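Local coordinates for uncharacterized protein (Borrelia turicatae, PDB 5VJ4) that is of unknown function but is probably a surface protein that binds lipid and whose gene is differentially regulated as relapsing fever spirochetes pass between tick and mammal, at residues E176-R181 against K229-M234; T180-M185 against Y238-A243; D293-A298 against A313-F318. All coordinates share one frame; numbering follows the deposited sequence.

Interaction 1: E176-R181 against K229-M234; sequences EGVKTR and KNPRVM. With SO4 (sulfate ion), chain H; SO4 (sulfate ion), chain I.
Val178 and Arg181, one turn apart near the N-terminal end of helix 176-201, clasp selenomethionine Met234 in this all-helical protein. Met234 sits in a 3-10 turn of the loop that follows helix 224-229. Extended beyond CG (chi2 -169°, chi3 -152°), its side chain carries the terminal methyl to the valine, with Met234 CE 3.6 Å from Val178 CG1. The same valine branch crosses the proline at about a right angle, Val178 CG1 standing 4.1 Å from Pro231 CB.

Arg181 slides past Met234 in the opposite direction. Extended from CG to NE, it lays one face of its guanidinium against Met234 CB, which sits toward the rim and 3.4 Å from Arg181 NH1. The charged end is shared: Asp235 forms a salt bridge with NH2, and a sulfate, probably from the crystallisation liquor, is bound by the Arg181 of each subunit. The two guanidinium groups come close together, and the anion probably offsets some of their positive charge. It meets the guanidinium at its edge, in plane, with Arg181 NH2 donating to sulfate O1 at 2.7 Å and an N-H...O angle of 144°.

Interaction 2: T180-M185 against Y238-A243; sequences TRLQNM and YGWLDA. With SO4 (sulfate ion), chain E; SO4 (sulfate ion), chain I.
Met185 overlaps one face of the Trp240 indole: its terminal methyl CE sits over the six-membered ring, 3.7 Å from the ring centroid and only 8° off the normal. That is a CH-pi contact. The selenium of this selenomethionine stands farther back above the same face, its SE atom 4.8 Å from the centroid. CG lies anti to the backbone N (chi1 -160°), which sets Met185 CG 3.6 Å from Trp240 CZ3; the bends at chi2 and chi3 then carry SE and CE back over the ring. One turn earlier on the helix, Leu182 comes up obliquely and places CD2 3.9 Å from Trp240 CZ3. The far end of the indole is thereby lodged against two side chains of helix 176-201.

The polar end of the indole is tied down separately, since Trp240 NE1 is hydrogen-bonded to the carbonyl O of Met234. Val275 of helix 263-301 touches both Met185 and Trp240, and Ile227 of helix 224-229 also packs on the tryptophan. Farther along the loop, Asp242 is the N-cap of helix 243-256, and a sulfate takes a hydrogen bond from Ala243 N to its O4 at 3.2 Å. At its centre this is a Met-aromatic contact, in which a buried tryptophan anchors an interhelical loop to the hydrophobic side of a neighbouring helix.

Interaction 3: D293-A298 against A313-F318; sequences DEALNA and ARLNRF
Leu296 and Leu315 take the same first torsion, with CG opposite the backbone N and beside the carbonyl carbon (chi1 -172° and -173°), and their branches meet in the groove between helices 263-301 and 308-334. The CB of Leu315 already points toward the facing helix, and with this chi1 and a chi2 of 73° its two methyls fall on different neighbours. Leu315 CD1 settles on the methyl of an alanine, 3.9 Å from Ala295 CB, while Leu315 CD2 reaches Leu296 CD1 at 3.4 Å, the two leucine chains meeting at a slant. Leu315 therefore fits between consecutive residues of the other helix. Leu315 CD2 also lies 4.1 Å from Leu296 CA, so this branch reaches the helix backbone as well as the leucine methyl. The CA atoms of Leu296 and Leu315 are 7.4 Å apart.

The two segments run in roughly opposite directions and belong to successive helices joined by a short connection, which makes the pair a helical hairpin. Helix 345-365 closes over it: Leu355 packs on Leu315, and Ala359 on Ala298. His292 and Ile299, from helix 263-301 itself, extend the lining around Leu315. Among the polar groups, Asn297 turns back on its own helix: Asp293 O already accepts the helical bond from Asn297 N, and Asn297 ND2 adds a second, 2.8 Å long, from above the carbonyl plane. Across the interface the contact is purely aliphatic, with Ala295 and Leu315 buried and Leu296 at the exposed margin, so it rests on nondirectional apolar packing at this point of the hairpin.

Interactions 1 and 2 are neighbours, with centres about 9 Å apart: both start from helix 176-201, share Thr180 and Arg181, and pin successive parts of the long loop between helices 224-229 and 243-256. Both also touch the second subunit, so this end of the chain combines loop anchoring with dimer contact. Interaction 3 comes later in the chain and lies on the opposite side of its centre, about 44 Å from interaction 1 and about 35 Å from interaction 2, centre to centre. Helix 263-301 spans the distance: it packs against interaction 2 through Val275 and carries segment 293-298 into the hairpin with helix 308-334, on which the last helix, 345-365, packs.

Interaction 1: E176-R181 against K229-M234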
loop_
_atom_site.group_PDB
_atom_site.type_symbol
_atom_site.label_atom_id
_atom_site.label_comp_id
_atom_site.label_asym_id
_atom_site.label_seq_id
_atom_site.Cartn_x
_atom_site.Cartn_y
_atom_site.Cartn_z
ATOM N N GLU A 176 -0.242 -13.528 25.700
ATOM C CA GLU A 176 0.954 -12.640 25.757
ATOM C C GLU A 176 1.811 -12.784 24.502
ATOM O O GLU A 176 2.144 -11.791 23.850
ATOM C CB GLU A 176 1.818 -12.858 27.010
ATOM N N GLY A 177 2.075 -14.036 24.129
ATOM C CA GLY A 177 2.947 -14.383 23.012
ATOM C C GLY A 177 2.572 -13.744 21.701
ATOM O O GLY A 177 3.437 -13.516 20.848
ATOM N N VAL A 178 1.284 -13.452 21.541
ATOM C CA VAL A 178 0.771 -12.854 20.296
ATOM C C VAL A 178 0.129 -11.476 20.482
ATOM O O VAL A 178 -0.281 -10.846 19.504
ATOM C CB VAL A 178 -0.221 -13.795 19.554
ATOM C CG1 VAL A 178 0.490 -15.056 19.049
ATOM C CG2 VAL A 178 -1.448 -14.128 20.413
ATOM N N LYS A 179 0.040 -11.014 21.728
ATOM C CA LYS A 179 -0.605 -9.736 22.078
ATOM C C LYS A 179 -0.289 -8.614 21.074
ATOM O O LYS A 179 -1.193 -8.076 20.421
ATOM C CB LYS A 179 -0.195 -9.314 23.499
ATOM C CG LYS A 179 -0.965 -8.133 24.066
ATOM C CD LYS A 179 -0.229 -7.487 25.232
ATOM C CE LYS A 179 -1.153 -6.606 26.065
ATOM N NZ LYS A 179 -0.345 -5.692 26.914
ATOM N N THR A 180 1.004 -8.316 20.932
ATOM C CA THR A 180 1.476 -7.240 20.076
ATOM C C THR A 180 0.877 -7.324 18.684
ATOM O O THR A 180 0.264 -6.360 18.209
ATOM C CB THR A 180 3.025 -7.199 20.005
ATOM O OG1 THR A 180 3.535 -6.791 21.267
ATOM C CG2 THR A 180 3.508 -6.185 19.011
ATOM N N ARG A 181 1.024 -8.484 18.047
ATOM C CA ARG A 181 0.661 -8.617 16.641
ATOM C C ARG A 181 -0.804 -8.338 16.407
ATOM O O ARG A 181 -1.170 -7.802 15.342
ATOM C CB ARG A 181 1.008 -9.997 16.102
ATOM C CG ARG A 181 1.399 -9.971 14.640
ATOM C CD ARG A 181 1.987 -11.282 14.243
ATOM N NE ARG A 181 2.054 -11.428 12.793
ATOM C CZ ARG A 181 2.186 -12.599 12.173
ATOM N NH1 ARG A 181 2.254 -13.732 12.874
ATOM N NH2 ARG A 181 2.274 -12.631 10.854
ATOM N N LYS A 229 -6.362 -19.225 19.102
ATOM C CA LYS A 229 -6.343 -20.660 19.262
ATOM C C LYS A 229 -5.318 -21.330 18.340
ATOM O O LYS A 229 -4.682 -22.298 18.733
ATOM C CB LYS A 229 -7.741 -21.201 19.061
ATOM C CG LYS A 229 -8.728 -20.438 19.934
ATOM C CD LYS A 229 -10.090 -21.106 20.099
ATOM C CE LYS A 229 -10.909 -21.137 18.808
ATOM N NZ LYS A 229 -12.336 -21.455 19.077
ATOM N N ASN A 230 -5.113 -20.796 17.144
ATOM C CA ASN A 230 -4.131 -21.379 16.239
ATOM C C ASN A 230 -3.254 -20.351 15.556
ATOM O O ASN A 230 -3.349 -20.170 14.359
ATOM C CB ASN A 230 -4.853 -22.190 15.180
ATOM C CG ASN A 230 -5.382 -23.468 15.719
ATOM O OD1 ASN A 230 -6.575 -23.591 15.976
ATOM N ND2 ASN A 230 -4.494 -24.432 15.929
ATOM N N PRO A 231 -2.357 -19.706 16.301
ATOM C CA PRO A 231 -1.512 -18.590 15.838
ATOM C C PRO A 231 -0.752 -18.677 14.508
ATOM O O PRO A 231 -0.305 -17.655 14.010
ATOM C CB PRO A 231 -0.531 -18.429 16.986
ATOM C CG PRO A 231 -1.352 -18.788 18.179
ATOM C CD PRO A 231 -2.155 -19.972 17.741
ATOM N N ARG A 232 -0.598 -19.852 13.927
ATOM C CA ARG A 232 0.096 -19.960 12.635
ATOM C C ARG A 232 -0.713 -19.304 11.505
ATOM O O ARG A 232 -0.122 -18.816 10.531
ATOM C CB ARG A 232 0.380 -21.426 12.307
ATOM C CG ARG A 232 -0.827 -22.318 12.523
ATOM C CD ARG A 232 -0.452 -23.747 12.376
ATOM N NE ARG A 232 -1.536 -24.628 12.807
ATOM C CZ ARG A 232 -2.295 -25.308 11.955
ATOM N NH1 ARG A 232 -3.242 -26.117 12.421
ATOM N NH2 ARG A 232 -2.096 -25.186 10.634
ATOM N N VAL A 233 -2.046 -19.287 11.650
ATOM C CA VAL A 233 -2.927 -18.712 10.634
ATOM C C VAL A 233 -2.554 -17.282 10.262
ATOM O O VAL A 233 -2.628 -16.927 9.079
ATOM C CB VAL A 233 -4.397 -18.848 10.994
ATOM C CG1 VAL A 233 -4.709 -20.310 11.244
ATOM C CG2 VAL A 233 -4.740 -18.077 12.240
HETATM N N MSE A 234 -2.074 -16.510 11.243
HETATM C CA MSE A 234 -1.586 -15.133 10.994
HETATM C C MSE A 234 -0.551 -15.004 9.898
HETATM O O MSE A 234 -0.447 -13.944 9.279
HETATM C CB MSE A 234 -1.024 -14.469 12.241
HETATM C CG MSE A 234 -1.894 -14.782 13.442
HETATM SE SE MSE A 234 -1.354 -13.623 14.945
HETATM C CE MSE A 234 -1.901 -14.857 16.378
HETATM S S SO4 H . 0.078 -22.850 16.068
HETATM O O1 SO4 H . -0.687 -24.111 16.323
HETATM O O2 SO4 H . -0.865 -21.934 15.432
HETATM O O3 SO4 H . 1.275 -23.046 15.210
HETATM O O4 SO4 H . 0.603 -22.203 17.286
HETATM S S SO4 I . 3.691 -9.815 8.908
HETATM O O1 SO4 I . 2.791 -10.981 8.803
HETATM O O2 SO4 I . 3.788 -9.295 7.522
HETATM O O3 SO4 I . 3.145 -8.768 9.857
HETATM O O4 SO4 I . 5.019 -10.349 9.321
#

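Interaction 2: T180-M185 against Y238-A243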
loop_
_atom_site.group_PDB
_atom_site.type_symbol
_atom_site.label_atom_id
_atom_site.label_comp_id
_atom_site.label_asym_id
_atom_site.label_seq_id
_atom_site.Cartn_x
_atom_site.Cartn_y
_atom_site.Cartn_z
ATOM N N THR A 180 1.004 -8.316 20.932
ATOM C CA THR A 180 1.476 -7.240 20.076
ATOM C C THR A 180 0.877 -7.324 18.684
ATOM O O THR A 180 0.264 -6.360 18.209
ATOM C CB THR A 180 3.025 -7.199 20.005
ATOM O OG1 THR A 180 3.535 -6.791 21.267
ATOM C CG2 THR A 180 3.508 -6.185 19.011
ATOM N N ARG A 181 1.024 -8.484 18.047
ATOM C CA ARG A 181 0.661 -8.617 16.641
ATOM C C ARG A 181 -0.804 -8.338 16.407
ATOM O O ARG A 181 -1.170 -7.802 15.342
ATOM C CB ARG A 181 1.008 -9.997 16.102
ATOM C CG ARG A 181 1.399 -9.971 14.640
ATOM C CD ARG A 181 1.987 -11.282 14.243
ATOM N NE ARG A 181 2.054 -11.428 12.793
ATOM C CZ ARG A 181 2.186 -12.599 12.173
ATOM N NH1 ARG A 181 2.254 -13.732 12.874
ATOM N NH2 ARG A 181 2.274 -12.631 10.854
ATOM N N LEU A 182 -1.633 -8.703 17.390
ATOM C CA LEU A 182 -3.049 -8.398 17.306
ATOM C C LEU A 182 -3.330 -6.905 17.448
ATOM O O LEU A 182 -4.088 -6.343 16.656
ATOM C CB LEU A 182 -3.846 -9.227 18.298
ATOM C CG LEU A 182 -3.832 -10.737 18.021
ATOM C CD1 LEU A 182 -4.624 -11.428 19.107
ATOM C CD2 LEU A 182 -4.397 -11.121 16.653
ATOM N N GLN A 183 -2.691 -6.264 18.427
ATOM C CA GLN A 183 -2.837 -4.827 18.610
ATOM C C GLN A 183 -2.498 -4.088 17.308
ATOM O O GLN A 183 -3.278 -3.228 16.878
ATOM C CB GLN A 183 -1.962 -4.332 19.743
ATOM C CG GLN A 183 -2.435 -4.761 21.116
ATOM C CD GLN A 183 -1.443 -4.408 22.205
ATOM O OE1 GLN A 183 -0.229 -4.375 21.974
ATOM N NE2 GLN A 183 -1.952 -4.161 23.408
ATOM N N ASN A 184 -1.376 -4.446 16.666
ATOM C CA ASN A 184 -1.026 -3.814 15.402
ATOM C C ASN A 184 -2.120 -3.935 14.356
ATOM O O ASN A 184 -2.477 -2.946 13.712
ATOM C CB ASN A 184 0.300 -4.330 14.883
ATOM C CG ASN A 184 1.424 -4.064 15.857
ATOM O OD1 ASN A 184 1.202 -3.515 16.935
ATOM N ND2 ASN A 184 2.635 -4.437 15.483
HETATM N N MSE A 185 -2.684 -5.133 14.222
HETATM C CA MSE A 185 -3.790 -5.287 13.314
HETATM C C MSE A 185 -4.936 -4.432 13.808
HETATM O O MSE A 185 -5.546 -3.695 13.021
HETATM C CB MSE A 185 -4.197 -6.730 13.127
HETATM C CG MSE A 185 -5.014 -6.926 11.835
HETATM SE SE MSE A 185 -4.077 -6.394 10.167
HETATM C CE MSE A 185 -2.748 -7.863 10.170
ATOM N N TYR A 238 -5.227 -14.987 4.343
ATOM C CA TYR A 238 -6.560 -15.626 4.503
ATOM C C TYR A 238 -6.847 -15.985 5.962
ATOM O O TYR A 238 -7.987 -16.239 6.318
ATOM C CB TYR A 238 -6.714 -16.888 3.651
ATOM C CG TYR A 238 -6.819 -16.714 2.147
ATOM C CD1 TYR A 238 -5.712 -16.323 1.370
ATOM C CD2 TYR A 238 -8.016 -16.965 1.492
ATOM C CE1 TYR A 238 -5.822 -16.167 -0.021
ATOM C CE2 TYR A 238 -8.134 -16.820 0.103
ATOM C CZ TYR A 238 -7.046 -16.438 -0.645
ATOM O OH TYR A 238 -7.193 -16.316 -2.015
ATOM N N GLY A 239 -5.815 -16.002 6.806
ATOM C CA GLY A 239 -5.989 -16.358 8.210
ATOM C C GLY A 239 -6.753 -15.297 8.948
ATOM O O GLY A 239 -7.368 -15.577 9.966
ATOM N N TRP A 240 -6.710 -14.077 8.422
ATOM C CA TRP A 240 -7.357 -12.923 9.042
ATOM C C TRP A 240 -8.748 -12.623 8.530
ATOM O O TRP A 240 -9.511 -11.913 9.192
ATOM C CB TRP A 240 -6.509 -11.717 8.785
ATOM C CG TRP A 240 -5.161 -11.813 9.327
ATOM C CD1 TRP A 240 -4.069 -12.325 8.701
ATOM C CD2 TRP A 240 -4.715 -11.326 10.598
ATOM N NE1 TRP A 240 -2.951 -12.191 9.508
ATOM C CE2 TRP A 240 -3.327 -11.581 10.679
ATOM C CE3 TRP A 240 -5.353 -10.687 11.675
ATOM C CZ2 TRP A 240 -2.569 -11.232 11.800
ATOM C CZ3 TRP A 240 -4.596 -10.334 12.793
ATOM C CH2 TRP A 240 -3.218 -10.609 12.848
ATOM N N LEU A 241 -9.054 -13.133 7.338
ATOM C CA LEU A 241 -10.371 -12.998 6.701
ATOM C C LEU A 241 -11.405 -13.869 7.369
ATOM O O LEU A 241 -11.122 -15.020 7.699
ATOM C CB LEU A 241 -10.293 -13.391 5.221
ATOM C CG LEU A 241 -9.160 -12.706 4.422
ATOM C CD1 LEU A 241 -9.178 -13.036 2.949
ATOM C CD2 LEU A 241 -9.211 -11.207 4.565
ATOM N N ASP A 242 -12.598 -13.313 7.578
ATOM C CA ASP A 242 -13.756 -14.113 7.989
ATOM C C ASP A 242 -14.433 -14.742 6.754
ATOM O O ASP A 242 -14.007 -14.527 5.613
ATOM C CB ASP A 242 -14.758 -13.240 8.738
ATOM C CG ASP A 242 -15.702 -12.520 7.806
ATOM O OD1 ASP A 242 -15.181 -11.781 6.936
ATOM O OD2 ASP A 242 -16.947 -12.729 7.925
ATOM N N ALA A 243 -15.523 -15.467 6.978
ATOM C CA ALA A 243 -16.221 -16.117 5.884
ATOM C C ALA A 243 -16.642 -15.144 4.784
ATOM O O ALA A 243 -16.424 -15.408 3.590
ATOM C CB ALA A 243 -17.399 -16.899 6.415
HETATM S S SO4 E . -15.036 -17.433 10.343
HETATM O O1 SO4 E . -16.098 -18.441 10.102
HETATM O O2 SO4 E . -13.965 -17.629 9.349
HETATM O O3 SO4 E . -14.458 -17.523 11.713
HETATM O O4 SO4 E . -15.596 -16.088 10.116
HETATM S S SO4 I . 3.691 -9.815 8.908
HETATM O O1 SO4 I . 2.791 -10.981 8.803
HETATM O O2 SO4 I . 3.788 -9.295 7.522
HETATM O O3 SO4 I . 3.145 -8.768 9.857
HETATM O O4 SO4 I . 5.019 -10.349 9.321
#

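Interaction 3: D293-A298 against A313-F318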
loop_
_atom_site.group_PDB
_atom_site.type_symbol
_atom_site.label_atom_id
_atom_site.label_comp_id
_atom_site.label_asym_id
_atom_site.label_seq_id
_atom_site.Cartn_x
_atom_site.Cartn_y
_atom_site.Cartn_z
ATOM N N ASP A 293 -25.801 -3.709 -8.682
ATOM C CA ASP A 293 -27.059 -4.436 -8.574
ATOM C C ASP A 293 -28.235 -3.530 -8.439
ATOM O O ASP A 293 -29.255 -3.784 -9.045
ATOM C CB ASP A 293 -27.010 -5.438 -7.439
ATOM C CG ASP A 293 -25.920 -6.470 -7.657
ATOM O OD1 ASP A 293 -25.110 -6.302 -8.614
ATOM O OD2 ASP A 293 -25.868 -7.443 -6.883
ATOM N N GLU A 294 -28.098 -2.458 -7.662
ATOM C CA GLU A 294 -29.165 -1.464 -7.566
ATOM C C GLU A 294 -29.498 -0.918 -8.938
ATOM O O GLU A 294 -30.675 -0.807 -9.286
ATOM C CB GLU A 294 -28.783 -0.315 -6.634
ATOM C CG GLU A 294 -28.528 -0.686 -5.184
ATOM C CD GLU A 294 -29.720 -1.310 -4.486
ATOM O OE1 GLU A 294 -30.869 -1.120 -4.948
ATOM O OE2 GLU A 294 -29.502 -1.980 -3.450
ATOM N N ALA A 295 -28.455 -0.618 -9.716
ATOM C CA ALA A 295 -28.619 -0.080 -11.065
ATOM C C ALA A 295 -29.226 -1.116 -11.986
ATOM O O ALA A 295 -29.944 -0.770 -12.917
ATOM C CB ALA A 295 -27.297 0.464 -11.619
ATOM N N LEU A 296 -28.954 -2.388 -11.712
ATOM C CA LEU A 296 -29.573 -3.479 -12.452
ATOM C C LEU A 296 -31.086 -3.481 -12.266
ATOM O O LEU A 296 -31.833 -3.479 -13.255
ATOM C CB LEU A 296 -28.995 -4.815 -12.001
ATOM C CG LEU A 296 -29.369 -6.066 -12.761
ATOM C CD1 LEU A 296 -28.309 -6.114 -13.837
ATOM C CD2 LEU A 296 -29.305 -7.284 -11.854
ATOM N N ASN A 297 -31.535 -3.461 -11.009
ATOM C CA ASN A 297 -32.965 -3.442 -10.689
ATOM C C ASN A 297 -33.659 -2.235 -11.268
ATOM O O ASN A 297 -34.688 -2.363 -11.933
ATOM C CB ASN A 297 -33.193 -3.546 -9.193
ATOM C CG ASN A 297 -32.882 -4.929 -8.678
ATOM O OD1 ASN A 297 -33.779 -5.646 -8.232
ATOM N ND2 ASN A 297 -31.614 -5.331 -8.771
ATOM N N ALA A 298 -33.054 -1.072 -11.052
ATOM C CA ALA A 298 -33.554 0.163 -11.609
ATOM C C ALA A 298 -33.705 0.123 -13.149
ATOM O O ALA A 298 -34.596 0.755 -13.676
ATOM C CB ALA A 298 -32.674 1.321 -11.172
ATOM N N ALA A 313 -26.643 -0.525 -22.004
ATOM C CA ALA A 313 -25.299 -0.484 -22.547
ATOM C C ALA A 313 -24.339 -0.002 -21.476
ATOM O O ALA A 313 -23.310 -0.629 -21.240
ATOM C CB ALA A 313 -25.227 0.426 -23.773
ATOM N N ARG A 314 -24.707 1.094 -20.816
ATOM C CA ARG A 314 -23.854 1.715 -19.821
ATOM C C ARG A 314 -23.551 0.710 -18.719
ATOM O O ARG A 314 -22.391 0.573 -18.322
ATOM C CB ARG A 314 -24.529 2.945 -19.239
ATOM C CG ARG A 314 -25.084 3.899 -20.274
ATOM C CD ARG A 314 -24.357 5.230 -20.278
ATOM N NE ARG A 314 -24.525 5.923 -18.992
ATOM C CZ ARG A 314 -25.607 6.608 -18.609
ATOM N NH1 ARG A 314 -26.658 6.740 -19.408
ATOM N NH2 ARG A 314 -25.636 7.178 -17.413
ATOM N N LEU A 315 -24.588 0.005 -18.250
ATOM C CA LEU A 315 -24.432 -0.966 -17.184
ATOM C C LEU A 315 -23.398 -1.999 -17.578
ATOM O O LEU A 315 -22.464 -2.244 -16.823
ATOM C CB LEU A 315 -25.740 -1.665 -16.849
ATOM C CG LEU A 315 -25.688 -2.586 -15.622
ATOM C CD1 LEU A 315 -25.621 -1.765 -14.342
ATOM C CD2 LEU A 315 -26.879 -3.543 -15.550
ATOM N N ASN A 316 -23.552 -2.579 -18.763
ATOM C CA ASN A 316 -22.602 -3.595 -19.210
ATOM C C ASN A 316 -21.218 -3.048 -19.447
ATOM O O ASN A 316 -20.236 -3.673 -19.060
ATOM C CB ASN A 316 -23.111 -4.351 -20.422
ATOM C CG ASN A 316 -24.283 -5.231 -20.072
ATOM O OD1 ASN A 316 -24.469 -5.570 -18.911
ATOM N ND2 ASN A 316 -25.085 -5.600 -21.064
ATOM N N ARG A 317 -21.147 -1.861 -20.037
ATOM C CA ARG A 317 -19.867 -1.245 -20.330
ATOM C C ARG A 317 -19.120 -0.952 -19.036
ATOM O O ARG A 317 -17.935 -1.250 -18.919
ATOM C CB ARG A 317 -20.063 0.024 -21.156
ATOM C CG ARG A 317 -18.845 0.918 -21.234
ATOM C CD ARG A 317 -19.282 2.274 -21.751
ATOM N NE ARG A 317 -18.475 3.379 -21.221
ATOM C CZ ARG A 317 -18.926 4.620 -21.042
ATOM N NH1 ARG A 317 -20.198 4.915 -21.319
ATOM N NH2 ARG A 317 -18.110 5.566 -20.580
ATOM N N PHE A 318 -19.834 -0.386 -18.072
ATOM C CA PHE A 318 -19.242 -0.043 -16.794
ATOM C C PHE A 318 -18.712 -1.260 -16.073
ATOM O O PHE A 318 -17.573 -1.236 -15.635
ATOM C CB PHE A 318 -20.229 0.706 -15.906
ATOM C CG PHE A 318 -20.367 2.159 -16.247
ATOM C CD1 PHE A 318 -19.360 2.821 -16.941
ATOM C CD2 PHE A 318 -21.494 2.885 -15.839
ATOM C CE1 PHE A 318 -19.477 4.166 -17.250
ATOM C CE2 PHE A 318 -21.618 4.232 -16.142
ATOM C CZ PHE A 318 -20.604 4.878 -16.842
#